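Local coordinates for protein putative hydrolase (Acinetobacter sp. NBRC 100985, PDB 4XUK) that probably hydrolyses organophosphate triesters and lactones at a two-zinc centre of the metallo-beta-lactamase type, at residues K144-L149 against A155-T160; H108-H113 against S138-P143. The protein carries 2 engineered substitutions. All coordinates share one frame; numbering follows the deposited sequence.

From the N terminus, the chain first supplies the zinc-binding loop at H108-H113, just after strand 103-105. Strand 129-133 and helix 134-141 follow, and contact 2 closes this 24-residue excursion by bringing 138-143 back against 108-113. Contact 1 comes next in series: the connection after helix 134-141 runs through 144-149 and is met by 155-160 on helix 151-173, with five intervening residues, most of them already in the first turn of that helix. The two contacts neither nest nor cross, and their centres lie about 10 Å apart. They also touch, through Y157 and F139. Together they tie the dinuclear zinc loop, through helix 134-141, to the surface connection and helix 151-173.

Contact 1. Residues K144-L149 against A155-T160; sequences KQAAKL and ANYLGT
This contact belongs to the loop connecting helix 134-141 to helix 151-173 of the metallo-beta-lactamase fold, where the loop residues Q145, A146 and L149 gather round the ring of Y157. The backbones approach most closely at A146 and Y157, their CA atoms 7.1 Å apart, and no hydrogen bond joins the two segments, which makes the interface one of van der Waals packing. Y157 has CG anti to the backbone N (chi1 171°), a setting that carries the ring from its helix across to the loop. L149 meets the root of this ring, CD2 lying 4.0 Å from Y157 CG, with the two side chains at about a right angle. Farther out, A146 CB approaches Y157 CE2 at 4.0 Å. Near the phenol end Q145 takes over: Y157 OH lies against Q145 CB at 3.1 Å, a contact and not a bond, and Q145 CG is 3.8 Å from Y157 CZ. A bend at chi2 (60°) then turns the amide away, its plane 68° from that of the ring. The hydroxyl itself is satisfied by helix 134-141, since Y157 OH hydrogen-bonds to F139 O; the Y157 ring also meets F139 edge-to-face. The tyrosine is thus buried between loop and helix although the contact lies at the surface. Beside the ring, toward exposed L158, A146 CB sits 3.5 Å from L158 CD1, a close carbon-carbon approach.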
ATOM      1  N   LYS A 144     -23.841 -36.267  -0.316  1.00 39.27           N
ATOM      2  CA  LYS A 144     -24.205 -36.788   0.972  1.00 39.56           C
ATOM      3  C   LYS A 144     -23.826 -35.884   2.082  1.00 39.01           C
ATOM      4  O   LYS A 144     -24.217 -36.056   3.178  1.00 37.04           O
ATOM      5  CB  LYS A 144     -23.528 -38.121   1.192  1.00 42.19           C
ATOM      6  CG  LYS A 144     -24.402 -39.305   0.855  1.00 44.17           C
ATOM      7  CD  LYS A 144     -23.831 -40.089  -0.282  1.00 48.00           C
ATOM      8  CE  LYS A 144     -23.023 -41.265   0.203  1.00 46.03           C
ATOM      9  NZ  LYS A 144     -22.157 -40.915   1.334  1.00 50.72           N
ATOM     10  N   GLN A 145     -23.038 -34.899   1.773  1.00 37.92           N
ATOM     11  CA  GLN A 145     -22.489 -34.013   2.788  1.00 34.06           C
ATOM     12  C   GLN A 145     -23.555 -33.114   3.418  1.00 36.18           C
ATOM     13  O   GLN A 145     -23.468 -32.750   4.595  1.00 36.31           O
ATOM     14  CB  GLN A 145     -21.365 -33.174   2.177  1.00 35.79           C
ATOM     15  CG  GLN A 145     -20.655 -32.291   3.164  1.00 32.22           C
ATOM     16  CD  GLN A 145     -20.013 -33.079   4.282  1.00 34.98           C
ATOM     17  OE1 GLN A 145     -20.228 -32.788   5.454  1.00 37.17           O
ATOM     18  NE2 GLN A 145     -19.214 -34.075   3.924  1.00 35.50           N
ATOM     19  N   ALA A 146     -24.565 -32.766   2.626  1.00 38.82           N
ATOM     20  CA  ALA A 146     -25.583 -31.808   3.051  1.00 38.28           C
ATOM     21  C   ALA A 146     -26.374 -32.277   4.269  1.00 37.94           C
ATOM     22  O   ALA A 146     -26.795 -31.462   5.083  1.00 41.19           O
ATOM     23  CB  ALA A 146     -26.520 -31.491   1.894  1.00 36.11           C
ATOM     24  N   ALA A 147     -26.590 -33.585   4.388  1.00 41.42           N
ATOM     25  CA  ALA A 147     -27.303 -34.125   5.548  1.00 42.05           C
ATOM     26  C   ALA A 147     -26.390 -34.188   6.772  1.00 42.43           C
ATOM     27  O   ALA A 147     -26.870 -34.228   7.910  1.00 42.49           O
ATOM     28  CB  ALA A 147     -27.883 -35.498   5.232  1.00 37.21           C
ATOM     29  N   LYS A 148     -25.078 -34.184   6.527  1.00 42.32           N
ATOM     30  CA  LYS A 148     -24.075 -34.288   7.592  1.00 39.23           C
ATOM     31  C   LYS A 148     -23.817 -32.966   8.328  1.00 37.02           C
ATOM     32  O   LYS A 148     -23.015 -32.920   9.269  1.00 34.28           O
ATOM     33  CB  LYS A 148     -22.753 -34.824   7.033  1.00 39.23           C
ATOM     34  CG  LYS A 148     -22.844 -36.200   6.389  1.00 39.44           C
ATOM     35  CD  LYS A 148     -21.461 -36.701   5.979  1.00 44.00           C
ATOM     36  CE  LYS A 148     -21.540 -38.039   5.244  1.00 45.93           C
ATOM     37  NZ  LYS A 148     -20.201 -38.470   4.736  1.00 43.95           N
ATOM     38  N   LEU A 149     -24.474 -31.890   7.899  1.00 35.69           N
ATOM     39  CA  LEU A 149     -24.358 -30.623   8.619  1.00 38.83           C
ATOM     40  C   LEU A 149     -25.701 -30.133   9.176  1.00 35.28           C
ATOM     41  O   LEU A 149     -26.763 -30.512   8.674  1.00 31.92           O
ATOM     42  CB  LEU A 149     -23.631 -29.547   7.792  1.00 41.80           C
ATOM     43  CG  LEU A 149     -23.642 -29.521   6.270  1.00 42.40           C
ATOM     44  CD1 LEU A 149     -25.018 -29.184   5.813  1.00 47.21           C
ATOM     45  CD2 LEU A 149     -22.667 -28.483   5.756  1.00 40.18           C
ATOM     46  N   ALA A 155     -28.663 -24.626   3.783  1.00 30.82           N
ATOM     47  CA  ALA A 155     -29.001 -23.736   2.700  1.00 30.99           C
ATOM     48  C   ALA A 155     -27.776 -23.066   2.108  1.00 30.40           C
ATOM     49  O   ALA A 155     -27.606 -23.048   0.939  1.00 33.90           O
ATOM     50  CB  ALA A 155     -29.962 -22.674   3.163  1.00 34.38           C
ATOM     51  N   ASN A 156     -26.951 -22.505   2.947  1.00 26.51           N
ATOM     52  CA  ASN A 156     -25.729 -21.872   2.480  1.00 30.48           C
ATOM     53  C   ASN A 156     -24.836 -22.844   1.707  1.00 31.37           C
ATOM     54  O   ASN A 156     -24.352 -22.515   0.632  1.00 24.47           O
ATOM     55  CB  ASN A 156     -24.957 -21.239   3.640  1.00 31.11           C
ATOM     56  CG  ASN A 156     -23.692 -20.529   3.180  1.00 31.58           C
ATOM     57  OD1 ASN A 156     -23.757 -19.466   2.561  1.00 33.71           O
ATOM     58  ND2 ASN A 156     -22.536 -21.108   3.489  1.00 32.11           N
ATOM     59  N   TYR A 157     -24.637 -24.042   2.256  1.00 26.05           N
ATOM     60  CA  TYR A 157     -23.798 -25.054   1.622  1.00 26.84           C
ATOM     61  C   TYR A 157     -24.287 -25.385   0.215  1.00 27.10           C
ATOM     62  O   TYR A 157     -23.520 -25.313  -0.755  1.00 24.58           O
ATOM     63  CB  TYR A 157     -23.760 -26.314   2.505  1.00 26.05           C
ATOM     64  CG  TYR A 157     -23.095 -27.511   1.869  1.00 26.53           C
ATOM     65  CD1 TYR A 157     -21.712 -27.665   1.901  1.00 22.10           C
ATOM     66  CD2 TYR A 157     -23.850 -28.496   1.244  1.00 28.56           C
ATOM     67  CE1 TYR A 157     -21.104 -28.763   1.331  1.00 23.61           C
ATOM     68  CE2 TYR A 157     -23.245 -29.597   0.661  1.00 28.57           C
ATOM     69  CZ  TYR A 157     -21.877 -29.721   0.712  1.00 25.33           C
ATOM     70  OH  TYR A 157     -21.271 -30.809   0.139  1.00 25.44           O
ATOM     71  N   LEU A 158     -25.564 -25.683   0.096  1.00 28.38           N
ATOM     72  CA  LEU A 158     -26.169 -26.052  -1.168  1.00 26.56           C
ATOM     73  C   LEU A 158     -26.042 -24.929  -2.181  1.00 28.23           C
ATOM     74  O   LEU A 158     -25.808 -25.133  -3.333  1.00 23.80           O
ATOM     75  CB  LEU A 158     -27.624 -26.399  -0.964  1.00 31.98           C
ATOM     76  CG  LEU A 158     -28.116 -27.848  -0.873  1.00 41.51           C
ATOM     77  CD1 LEU A 158     -27.166 -28.860  -0.317  1.00 35.85           C
ATOM     78  CD2 LEU A 158     -29.487 -28.012  -0.266  1.00 38.83           C
ATOM     79  N   GLY A 159     -26.216 -23.732  -1.691  1.00 25.93           N
ATOM     80  CA  GLY A 159     -26.100 -22.554  -2.528  1.00 28.96           C
ATOM     81  C   GLY A 159     -24.699 -22.380  -3.070  1.00 25.92           C
ATOM     82  O   GLY A 159     -24.523 -22.143  -4.271  1.00 25.25           O
ATOM     83  N   THR A 160     -23.686 -22.488  -2.212  1.00 25.43           N
ATOM     84  CA  THR A 160     -22.338 -22.387  -2.751  1.00 23.14           C
ATOM     85  C   THR A 160     -21.924 -23.606  -3.579  1.00 21.60           C
ATOM     86  O   THR A 160     -21.200 -23.453  -4.554  1.00 21.79           O
ATOM     87  CB  THR A 160     -21.236 -21.930  -1.738  1.00 30.07           C
ATOM     88  OG1 THR A 160     -20.213 -22.926  -1.614  1.00 28.21           O
ATOM     89  CG2 THR A 160     -21.808 -21.586  -0.401  1.00 21.27           C
TER

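Contact 2. Residues H108-H113 against S138-P143; sequences HLHPDH and SFWLDP. With ZN (zinc ion), chain D; ZN (zinc ion), chain C.
L109 and W140 mark the nearest backbone approach, with CA atoms 7.6 Å apart, where the loop leading into helix 111-114 faces the C-terminal part of helix 134-141. The sequence HLHPDH is the HxHxDH signature of the metallo-beta-lactamase superfamily: H108 NE2 and H110 ND1 (2.4 Å from the metal) bind one zinc ion, while D112 OD2 and H113 NE2 (2.0 Å from the metal) bind the other. H197 completes the first site and H265 the second, with D218 shared by both. W140 packs behind this motif. Its indole has CG anti to the carbonyl carbon (chi1 -68°) and slides past L109 in the opposite direction, so that L109 CB and L109 CD1 both lie 3.7 Å from W140 CD1. At the benzo end, H110 CD2 comes within 3.7 Å of W140 CZ2. The imidazole and the six-membered ring meet rim to rim, their centroids 5.7 Å apart and their planes at 63°, which is contact without stacking. W140 therefore meets the CD2 and NE2 side of the H110 imidazole, while H110 ND1 binds the zinc ion. The indole's own polar atom, NE1, is hydrogen-bonded to E136, and F139 CE2 covers one indole face, 3.5 Å above its plane. Helix 151-173 packs alongside both segments: I164 touches L109 and W140, T160 also touches W140, and K163 meets P111, making this helix a common neighbour of the zinc loop and helix 134-141.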
ATOM      1  N   HIS A 108      -9.051 -22.918  -1.816  1.00 14.33           N
ATOM      2  CA  HIS A 108     -10.292 -23.589  -1.423  1.00 18.23           C
ATOM      3  C   HIS A 108     -11.393 -23.208  -2.410  1.00 18.74           C
ATOM      4  O   HIS A 108     -11.176 -22.382  -3.298  1.00 17.30           O
ATOM      5  CB  HIS A 108     -10.711 -23.240   0.021  1.00 16.87           C
ATOM      6  CG  HIS A 108     -10.885 -21.776   0.281  1.00 19.07           C
ATOM      7  ND1 HIS A 108      -9.947 -20.831  -0.084  1.00 17.06           N
ATOM      8  CD2 HIS A 108     -11.877 -21.096   0.913  1.00 14.65           C
ATOM      9  CE1 HIS A 108     -10.364 -19.634   0.290  1.00 16.42           C
ATOM     10  NE2 HIS A 108     -11.530 -19.769   0.894  1.00 18.94           N
ATOM     11  N   LEU A 109     -12.576 -23.789  -2.238  1.00 16.20           N
ATOM     12  CA  LEU A 109     -13.640 -23.624  -3.222  1.00 16.27           C
ATOM     13  C   LEU A 109     -14.727 -22.616  -2.836  1.00 19.70           C
ATOM     14  O   LEU A 109     -15.804 -22.627  -3.434  1.00 18.71           O
ATOM     15  CB  LEU A 109     -14.275 -24.993  -3.544  1.00 19.43           C
ATOM     16  CG  LEU A 109     -13.368 -26.019  -4.225  1.00 17.86           C
ATOM     17  CD1 LEU A 109     -14.058 -27.379  -4.330  1.00 18.59           C
ATOM     18  CD2 LEU A 109     -12.979 -25.539  -5.606  1.00 19.40           C
ATOM     19  N   HIS A 110     -14.462 -21.736  -1.864  1.00 18.04           N
ATOM     20  CA  HIS A 110     -15.384 -20.630  -1.624  1.00 17.53           C
ATOM     21  C   HIS A 110     -15.506 -19.828  -2.926  1.00 18.03           C
ATOM     22  O   HIS A 110     -14.534 -19.710  -3.678  1.00 19.02           O
ATOM     23  CB  HIS A 110     -14.939 -19.754  -0.423  1.00 14.55           C
ATOM     24  CG  HIS A 110     -15.486 -20.221   0.893  1.00 20.39           C
ATOM     25  ND1 HIS A 110     -14.961 -19.829   2.105  1.00 16.78           N
ATOM     26  CD2 HIS A 110     -16.518 -21.054   1.186  1.00 17.28           C
ATOM     27  CE1 HIS A 110     -15.629 -20.404   3.087  1.00 21.81           C
ATOM     28  NE2 HIS A 110     -16.586 -21.150   2.561  1.00 18.64           N
ATOM     29  N   PRO A 111     -16.713 -19.316  -3.224  1.00 16.41           N
ATOM     30  CA  PRO A 111     -16.972 -18.662  -4.514  1.00 18.12           C
ATOM     31  C   PRO A 111     -16.054 -17.482  -4.834  1.00 20.27           C
ATOM     32  O   PRO A 111     -15.820 -17.229  -6.017  1.00 16.29           O
ATOM     33  CB  PRO A 111     -18.416 -18.187  -4.373  1.00 21.91           C
ATOM     34  CG  PRO A 111     -19.039 -19.229  -3.445  1.00 19.49           C
ATOM     35  CD  PRO A 111     -17.949 -19.494  -2.437  1.00 21.86           C
ATOM     36  N   ASP A 112     -15.541 -16.783  -3.826  1.00 17.71           N
ATOM     37  CA  ASP A 112     -14.680 -15.638  -4.101  1.00 17.15           C
ATOM     38  C   ASP A 112     -13.250 -16.072  -4.439  1.00 15.71           C
ATOM     39  O   ASP A 112     -12.353 -15.242  -4.587  1.00 15.87           O
ATOM     40  CB  ASP A 112     -14.712 -14.641  -2.940  1.00 17.88           C
ATOM     41  CG  ASP A 112     -14.396 -15.290  -1.611  1.00 17.74           C
ATOM     42  OD1 ASP A 112     -14.929 -16.383  -1.328  1.00 20.07           O
ATOM     43  OD2 ASP A 112     -13.621 -14.703  -0.846  1.00 16.08           O
ATOM     44  N   HIS A 113     -13.049 -17.376  -4.583  1.00 17.62           N
ATOM     45  CA  HIS A 113     -11.757 -17.900  -5.002  1.00 19.41           C
ATOM     46  C   HIS A 113     -11.849 -18.727  -6.272  1.00 18.49           C
ATOM     47  O   HIS A 113     -10.934 -18.685  -7.110  1.00 17.64           O
ATOM     48  CB  HIS A 113     -11.138 -18.699  -3.860  1.00 19.27           C
ATOM     49  CG  HIS A 113     -10.982 -17.889  -2.617  1.00 18.67           C
ATOM     50  ND1 HIS A 113      -9.775 -17.363  -2.224  1.00 19.19           N
ATOM     51  CD2 HIS A 113     -11.899 -17.444  -1.724  1.00 16.31           C
ATOM     52  CE1 HIS A 113      -9.950 -16.649  -1.126  1.00 14.09           C
ATOM     53  NE2 HIS A 113     -11.227 -16.695  -0.796  1.00 25.97           N
ATOM     54  N   SER A 138     -13.781 -33.144  -2.044  1.00 22.01           N
ATOM     55  CA  SER A 138     -14.635 -34.133  -1.384  1.00 22.95           C
ATOM     56  C   SER A 138     -15.754 -33.492  -0.569  1.00 24.69           C
ATOM     57  O   SER A 138     -16.909 -33.925  -0.642  1.00 22.93           O
ATOM     58  CB  SER A 138     -13.810 -35.060  -0.497  1.00 23.32           C
ATOM     59  OG  SER A 138     -13.054 -35.958  -1.277  1.00 30.10           O
ATOM     60  N   PHE A 139     -15.422 -32.458   0.197  1.00 24.20           N
ATOM     61  CA  PHE A 139     -16.417 -31.802   1.037  1.00 23.02           C
ATOM     62  C   PHE A 139     -17.504 -31.101   0.231  1.00 23.08           C
ATOM     63  O   PHE A 139     -18.684 -31.180   0.576  1.00 19.47           O
ATOM     64  CB  PHE A 139     -15.742 -30.797   1.975  1.00 22.92           C
ATOM     65  CG  PHE A 139     -16.707 -29.909   2.711  1.00 22.04           C
ATOM     66  CD1 PHE A 139     -17.419 -30.391   3.809  1.00 22.13           C
ATOM     67  CD2 PHE A 139     -16.890 -28.591   2.326  1.00 20.17           C
ATOM     68  CE1 PHE A 139     -18.299 -29.571   4.500  1.00 23.00           C
ATOM     69  CE2 PHE A 139     -17.774 -27.762   3.012  1.00 22.55           C
ATOM     70  CZ  PHE A 139     -18.479 -28.255   4.104  1.00 17.76           C
ATOM     71  N   TRP A 140     -17.111 -30.405  -0.833  1.00 21.83           N
ATOM     72  CA  TRP A 140     -18.065 -29.604  -1.601  1.00 20.55           C
ATOM     73  C   TRP A 140     -18.837 -30.358  -2.687  1.00 26.33           C
ATOM     74  O   TRP A 140     -19.874 -29.872  -3.152  1.00 25.44           O
ATOM     75  CB  TRP A 140     -17.355 -28.421  -2.255  1.00 22.54           C
ATOM     76  CG  TRP A 140     -16.865 -27.404  -1.275  1.00 18.98           C
ATOM     77  CD1 TRP A 140     -15.571 -27.170  -0.908  1.00 18.90           C
ATOM     78  CD2 TRP A 140     -17.668 -26.475  -0.538  1.00 19.20           C
ATOM     79  NE1 TRP A 140     -15.523 -26.152   0.017  1.00 19.44           N
ATOM     80  CE2 TRP A 140     -16.799 -25.712   0.260  1.00 18.64           C
ATOM     81  CE3 TRP A 140     -19.040 -26.221  -0.471  1.00 21.77           C
ATOM     82  CZ2 TRP A 140     -17.259 -24.705   1.108  1.00 20.37           C
ATOM     83  CZ3 TRP A 140     -19.495 -25.229   0.380  1.00 22.70           C
ATOM     84  CH2 TRP A 140     -18.610 -24.486   1.156  1.00 19.42           C
ATOM     85  N   LEU A 141     -18.336 -31.516  -3.114  1.00 21.11           N
ATOM     86  CA  LEU A 141     -18.910 -32.195  -4.279  1.00 25.84           C
ATOM     87  C   LEU A 141     -19.562 -33.549  -3.956  1.00 32.80           C
ATOM     88  O   LEU A 141     -19.976 -34.280  -4.861  1.00 41.99           O
ATOM     89  CB  LEU A 141     -17.852 -32.327  -5.385  1.00 26.59           C
ATOM     90  CG  LEU A 141     -17.281 -30.991  -5.887  1.00 25.68           C
ATOM     91  CD1 LEU A 141     -16.148 -31.155  -6.908  1.00 22.92           C
ATOM     92  CD2 LEU A 141     -18.376 -30.135  -6.469  1.00 25.74           C
ATOM     93  N   ASP A 142     -19.672 -33.867  -2.669  1.00 39.19           N
ATOM     94  CA  ASP A 142     -20.386 -35.074  -2.225  1.00 36.37           C
ATOM     95  C   ASP A 142     -21.845 -34.748  -1.920  1.00 36.41           C
ATOM     96  O   ASP A 142     -22.129 -33.925  -1.046  1.00 36.72           O
ATOM     97  CB  ASP A 142     -19.696 -35.659  -0.988  1.00 36.46           C
ATOM     98  CG  ASP A 142     -20.433 -36.869  -0.395  1.00 46.21           C
ATOM     99  OD1 ASP A 142     -21.344 -37.433  -1.043  1.00 45.01           O
ATOM    100  OD2 ASP A 142     -20.073 -37.261   0.738  1.00 45.49           O
ATOM    101  N   PRO A 143     -22.728 -35.390  -2.649  1.00 46.67           N
ATOM    102  CA  PRO A 143     -24.175 -35.255  -2.483  1.00 44.15           C
ATOM    103  C   PRO A 143     -24.701 -35.707  -1.135  1.00 40.75           C
ATOM    104  O   PRO A 143     -25.825 -35.458  -0.858  1.00 43.73           O
ATOM    105  CB  PRO A 143     -24.721 -36.158  -3.563  1.00 44.09           C
ATOM    106  CG  PRO A 143     -23.645 -37.108  -3.820  1.00 44.73           C
ATOM    107  CD  PRO A 143     -22.397 -36.338  -3.701  1.00 43.35           C
TER
HETATM  108 ZN    ZN D 402     -12.985 -18.455   2.101  1.00 20.00          ZN
HETATM  109 ZN    ZN C 401     -12.252 -15.789   0.689  1.00 20.00          ZN